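Local coordinates for protein 6-phosphogluconate dehydrogenase NAD-binding (Dyadobacter fermentans, PDB 4GBJ) that probably acts as an NAD(P)-dependent oxidoreductase of the 6-phosphogluconate and 3-hydroxyisobutyrate dehydrogenase family, at residues B[180-192]-B[217-229]. Residues are numbered along the deposited sequence; the frame is centred on the assembly and turned at random.
Sequences MIACSLEMMGEAF and PIFQNYGKLVASN
In V226, CG1 lies anti to the backbone N (chi1 -178°) and reaches G189 N at 3.6 Å while CG2 meets L185 CD2; in M188, the bend at chi3 (-69°) lays the selenomethionine end along G223. V226 is thus a knob in a hole made by L185, M188, G189 and F192, an example of a knob seating one helix on another at a crossing angle of -38°. G223 leaves room for M188 SE, 3.6 Å from its CA, where a side chain would be tight. The same selenium comes to the edge of the F219 ring, 3.8 Å from CD1, as a Met-aromatic contact. S184 OG, hydrogen-bonded to M180 O, lies obliquely 3.2 Å from F219 CZ. Replacing F219 by an alanine would probably open a gap beside S184 and leave the M188 selenium without its aromatic neighbour. One turn before S184, I181 CG2 sits over one face of Y222 in a CH-pi contact, 4.0 Å from the ring centroid. The contact joins helix 217-228 to the long helix 169-197 of the all-helical C-terminal domain; helix 202-211 adds R202 and Y206 against F192, while helix 260-274 and the second subunit also pack against helix 169-197, E186 meeting both.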
loop_
_atom_site.group_PDB
_atom_site.type_symbol
_atom_site.label_atom_id
_atom_site.label_comp_id
_atom_site.label_asym_id
_atom_site.label_seq_id
_atom_site.Cartn_x
_atom_site.Cartn_y
_atom_site.Cartn_z
HETATM N N MSE B 180 6.017 -5.620 1.532
HETATM C CA MSE B 180 5.092 -4.520 1.240
HETATM C C MSE B 180 3.664 -4.942 1.532
HETATM O O MSE B 180 2.880 -4.126 1.999
HETATM C CB MSE B 180 5.209 -4.023 -0.179
HETATM C CG MSE B 180 6.452 -3.206 -0.353
HETATM SE SE MSE B 180 6.792 -2.477 -2.129
HETATM C CE MSE B 180 5.235 -1.369 -2.382
ATOM N N ILE B 181 3.343 -6.234 1.343
ATOM C CA ILE B 181 2.000 -6.716 1.683
ATOM C C ILE B 181 1.795 -6.580 3.196
ATOM O O ILE B 181 0.768 -6.068 3.622
ATOM C CB ILE B 181 1.731 -8.123 1.194
ATOM C CG1 ILE B 181 1.696 -8.175 -0.357
ATOM C CG2 ILE B 181 0.374 -8.658 1.805
ATOM C CD1 ILE B 181 1.810 -9.646 -0.908
ATOM N N ALA B 182 2.789 -7.003 3.991
ATOM C CA ALA B 182 2.772 -6.954 5.461
ATOM C C ALA B 182 2.684 -5.506 5.947
ATOM O O ALA B 182 1.925 -5.231 6.899
ATOM C CB ALA B 182 4.000 -7.642 6.045
ATOM N N CYS B 183 3.405 -4.581 5.301
ATOM C CA CYS B 183 3.283 -3.145 5.621
ATOM C C CYS B 183 1.873 -2.629 5.341
ATOM O O CYS B 183 1.378 -1.792 6.076
ATOM C CB CYS B 183 4.296 -2.317 4.846
ATOM S SG CYS B 183 5.996 -2.570 5.347
ATOM N N SER B 184 1.253 -3.095 4.275
ATOM C CA SER B 184 -0.115 -2.671 3.903
ATOM C C SER B 184 -1.073 -3.104 4.959
ATOM O O SER B 184 -1.938 -2.339 5.356
ATOM C CB SER B 184 -0.483 -3.231 2.526
ATOM O OG SER B 184 0.513 -2.781 1.617
ATOM N N LEU B 185 -0.917 -4.339 5.445
ATOM C CA LEU B 185 -1.739 -4.829 6.544
ATOM C C LEU B 185 -1.572 -3.991 7.814
ATOM O O LEU B 185 -2.546 -3.657 8.478
ATOM C CB LEU B 185 -1.369 -6.263 6.882
ATOM C CG LEU B 185 -1.948 -7.329 5.913
ATOM C CD1 LEU B 185 -1.118 -8.636 6.023
ATOM C CD2 LEU B 185 -3.401 -7.588 6.214
ATOM N N GLU B 186 -0.325 -3.683 8.158
ATOM C CA GLU B 186 -0.041 -2.916 9.350
ATOM C C GLU B 186 -0.588 -1.476 9.247
ATOM O O GLU B 186 -1.180 -1.002 10.206
ATOM C CB GLU B 186 1.475 -2.920 9.645
ATOM C CG GLU B 186 1.871 -1.959 10.738
ATOM C CD GLU B 186 1.331 -2.277 12.103
ATOM O OE1 GLU B 186 1.353 -1.366 12.956
ATOM O OE2 GLU B 186 1.048 -3.467 12.376
HETATM N N MSE B 187 -0.370 -0.766 8.145
HETATM C CA MSE B 187 -0.824 0.625 8.071
HETATM C C MSE B 187 -2.372 0.678 8.113
HETATM O O MSE B 187 -2.927 1.602 8.683
HETATM C CB MSE B 187 -0.270 1.353 6.840
HETATM C CG MSE B 187 -0.867 0.857 5.470
HETATM SE SE MSE B 187 -0.092 1.817 3.968
HETATM C CE MSE B 187 1.557 0.906 3.699
HETATM N N MSE B 188 -3.057 -0.328 7.534
HETATM C CA MSE B 188 -4.521 -0.419 7.618
HETATM C C MSE B 188 -4.977 -0.729 9.070
HETATM O O MSE B 188 -5.925 -0.117 9.551
HETATM C CB MSE B 188 -5.080 -1.439 6.646
HETATM C CG MSE B 188 -5.091 -0.895 5.248
HETATM SE SE MSE B 188 -5.946 -1.976 3.894
HETATM C CE MSE B 188 -4.789 -3.474 3.708
ATOM N N GLY B 189 -4.287 -1.617 9.761
ATOM C CA GLY B 189 -4.571 -1.861 11.177
ATOM C C GLY B 189 -4.494 -0.586 12.009
ATOM O O GLY B 189 -5.412 -0.245 12.760
ATOM N N GLU B 190 -3.431 0.183 11.804
ATOM C CA GLU B 190 -3.226 1.444 12.515
ATOM C C GLU B 190 -4.275 2.447 12.168
ATOM O O GLU B 190 -4.881 3.059 13.056
ATOM C CB GLU B 190 -1.829 2.039 12.205
ATOM C CG GLU B 190 -0.703 1.192 12.799
ATOM C CD GLU B 190 0.698 1.763 12.628
ATOM O OE1 GLU B 190 0.807 2.995 12.560
ATOM O OE2 GLU B 190 1.681 1.000 12.499
ATOM N N ALA B 191 -4.482 2.643 10.865
ATOM C CA ALA B 191 -5.430 3.632 10.355
ATOM C C ALA B 191 -6.847 3.276 10.712
ATOM O O ALA B 191 -7.572 4.151 11.200
ATOM C CB ALA B 191 -5.292 3.782 8.842
ATOM N N PHE B 192 -7.241 1.989 10.568
ATOM C CA PHE B 192 -8.630 1.582 10.866
ATOM C C PHE B 192 -8.935 1.577 12.328
ATOM O O PHE B 192 -10.061 1.927 12.690
ATOM C CB PHE B 192 -8.982 0.235 10.270
ATOM C CG PHE B 192 -8.944 0.036 8.761
ATOM C CD1 PHE B 192 -8.594 1.080 7.901
ATOM C CD2 PHE B 192 -9.237 -1.203 8.207
ATOM C CE1 PHE B 192 -8.511 0.880 6.527
ATOM C CE2 PHE B 192 -9.182 -1.395 6.819
ATOM C CZ PHE B 192 -8.782 -0.358 5.990
ATOM N N PRO B 217 -5.357 -4.720 -5.888
ATOM C CA PRO B 217 -5.913 -5.960 -5.307
ATOM C C PRO B 217 -5.449 -6.289 -3.899
ATOM O O PRO B 217 -6.281 -6.748 -3.110
ATOM C CB PRO B 217 -5.504 -7.042 -6.314
ATOM C CG PRO B 217 -4.434 -6.385 -7.200
ATOM C CD PRO B 217 -4.852 -4.963 -7.258
ATOM N N ILE B 218 -4.180 -5.976 -3.549
ATOM C CA ILE B 218 -3.637 -6.210 -2.203
ATOM C C ILE B 218 -4.520 -5.497 -1.131
ATOM O O ILE B 218 -5.010 -6.143 -0.224
ATOM C CB ILE B 218 -2.123 -5.770 -2.089
ATOM C CG1 ILE B 218 -1.171 -6.671 -2.930
ATOM C CG2 ILE B 218 -1.623 -5.732 -0.622
ATOM C CD1 ILE B 218 -1.316 -8.165 -2.722
ATOM N N PHE B 219 -4.805 -4.219 -1.305
ATOM C CA PHE B 219 -5.580 -3.431 -0.330
ATOM C C PHE B 219 -7.040 -3.777 -0.272
ATOM O O PHE B 219 -7.618 -3.658 0.798
ATOM C CB PHE B 219 -5.444 -1.916 -0.588
ATOM C CG PHE B 219 -4.057 -1.460 -0.282
ATOM C CD1 PHE B 219 -3.735 -0.972 0.964
ATOM C CD2 PHE B 219 -3.076 -1.480 -1.251
ATOM C CE1 PHE B 219 -2.445 -0.550 1.256
ATOM C CE2 PHE B 219 -1.767 -1.088 -0.948
ATOM C CZ PHE B 219 -1.463 -0.630 0.306
ATOM N N GLN B 220 -7.643 -4.179 -1.366
ATOM C CA GLN B 220 -9.060 -4.519 -1.380
ATOM C C GLN B 220 -9.289 -5.922 -0.751
ATOM O O GLN B 220 -10.233 -6.097 0.039
ATOM C CB GLN B 220 -9.603 -4.432 -2.821
ATOM C CG GLN B 220 -9.550 -2.956 -3.332
ATOM C CD GLN B 220 -10.283 -2.662 -4.643
ATOM O OE1 GLN B 220 -11.076 -1.682 -4.762
ATOM N NE2 GLN B 220 -9.937 -3.403 -5.686
ATOM N N ASN B 221 -8.413 -6.885 -1.073
ATOM C CA ASN B 221 -8.498 -8.234 -0.509
ATOM C C ASN B 221 -8.048 -8.261 0.943
ATOM O O ASN B 221 -8.783 -8.740 1.800
ATOM C CB ASN B 221 -7.639 -9.213 -1.310
ATOM C CG ASN B 221 -8.025 -9.420 -2.769
ATOM O OD1 ASN B 221 -7.196 -9.846 -3.580
ATOM N ND2 ASN B 221 -9.284 -9.212 -3.158
ATOM N N TYR B 222 -6.883 -7.692 1.234
ATOM C CA TYR B 222 -6.403 -7.699 2.605
ATOM C C TYR B 222 -7.159 -6.663 3.464
ATOM O O TYR B 222 -7.361 -6.926 4.631
ATOM C CB TYR B 222 -4.884 -7.522 2.680
ATOM C CG TYR B 222 -4.118 -8.764 2.253
ATOM C CD1 TYR B 222 -4.029 -9.871 3.086
ATOM C CD2 TYR B 222 -3.552 -8.857 0.988
ATOM C CE1 TYR B 222 -3.334 -11.012 2.700
ATOM C CE2 TYR B 222 -2.827 -9.983 0.600
ATOM C CZ TYR B 222 -2.690 -11.047 1.474
ATOM O OH TYR B 222 -2.005 -12.179 1.087
ATOM N N GLY B 223 -7.667 -5.578 2.874
ATOM C CA GLY B 223 -8.377 -4.560 3.631
ATOM C C GLY B 223 -9.673 -5.023 4.240
ATOM O O GLY B 223 -10.038 -4.580 5.326
ATOM N N LYS B 224 -10.369 -5.913 3.558
ATOM C CA LYS B 224 -11.625 -6.470 4.044
ATOM C C LYS B 224 -11.341 -7.304 5.304
ATOM O O LYS B 224 -12.078 -7.201 6.277
ATOM C CB LYS B 224 -12.293 -7.322 2.934
ATOM C CG LYS B 224 -13.749 -7.700 3.171
ATOM C CD LYS B 224 -14.736 -6.762 2.456
ATOM C CE LYS B 224 -14.931 -7.158 0.996
ATOM N NZ LYS B 224 -15.819 -6.225 0.249
ATOM N N LEU B 225 -10.239 -8.065 5.314
ATOM C CA LEU B 225 -9.845 -8.845 6.496
ATOM C C LEU B 225 -9.585 -7.913 7.683
ATOM O O LEU B 225 -10.078 -8.134 8.773
ATOM C CB LEU B 225 -8.540 -9.670 6.268
ATOM C CG LEU B 225 -8.382 -10.556 5.059
ATOM C CD1 LEU B 225 -7.191 -11.494 5.254
ATOM C CD2 LEU B 225 -9.609 -11.341 4.775
ATOM N N VAL B 226 -8.830 -6.838 7.443
ATOM C CA VAL B 226 -8.476 -5.899 8.509
ATOM C C VAL B 226 -9.709 -5.157 9.005
ATOM O O VAL B 226 -9.856 -4.949 10.201
ATOM C CB VAL B 226 -7.350 -4.937 8.077
ATOM C CG1 VAL B 226 -6.965 -3.999 9.234
ATOM C CG2 VAL B 226 -6.124 -5.739 7.636
ATOM N N ALA B 227 -10.614 -4.823 8.105
ATOM C CA ALA B 227 -11.837 -4.117 8.463
ATOM C C ALA B 227 -12.684 -4.989 9.360
ATOM O O ALA B 227 -13.120 -4.546 10.398
ATOM C CB ALA B 227 -12.620 -3.737 7.200
ATOM N N SER B 228 -12.894 -6.235 8.980
ATOM C CA SER B 228 -13.724 -7.141 9.785
ATOM C C SER B 228 -12.934 -7.677 10.978
ATOM O O SER B 228 -13.514 -8.145 11.944
ATOM C CB SER B 228 -14.231 -8.274 8.914
ATOM O OG SER B 228 -13.137 -8.930 8.303
ATOM N N ASN B 229 -11.598 -7.623 10.909
ATOM C CA ASN B 229 -10.700 -8.111 11.950
ATOM C C ASN B 229 -10.978 -9.587 12.168
ATOM O O ASN B 229 -10.876 -10.055 13.277
ATOM C CB ASN B 229 -10.848 -7.295 13.253
ATOM C CG ASN B 229 -9.718 -6.385 13.627
ATOM O OD1 ASN B 229 -8.588 -6.423 13.098
ATOM N ND2 ASN B 229 -9.984 -5.619 14.663
#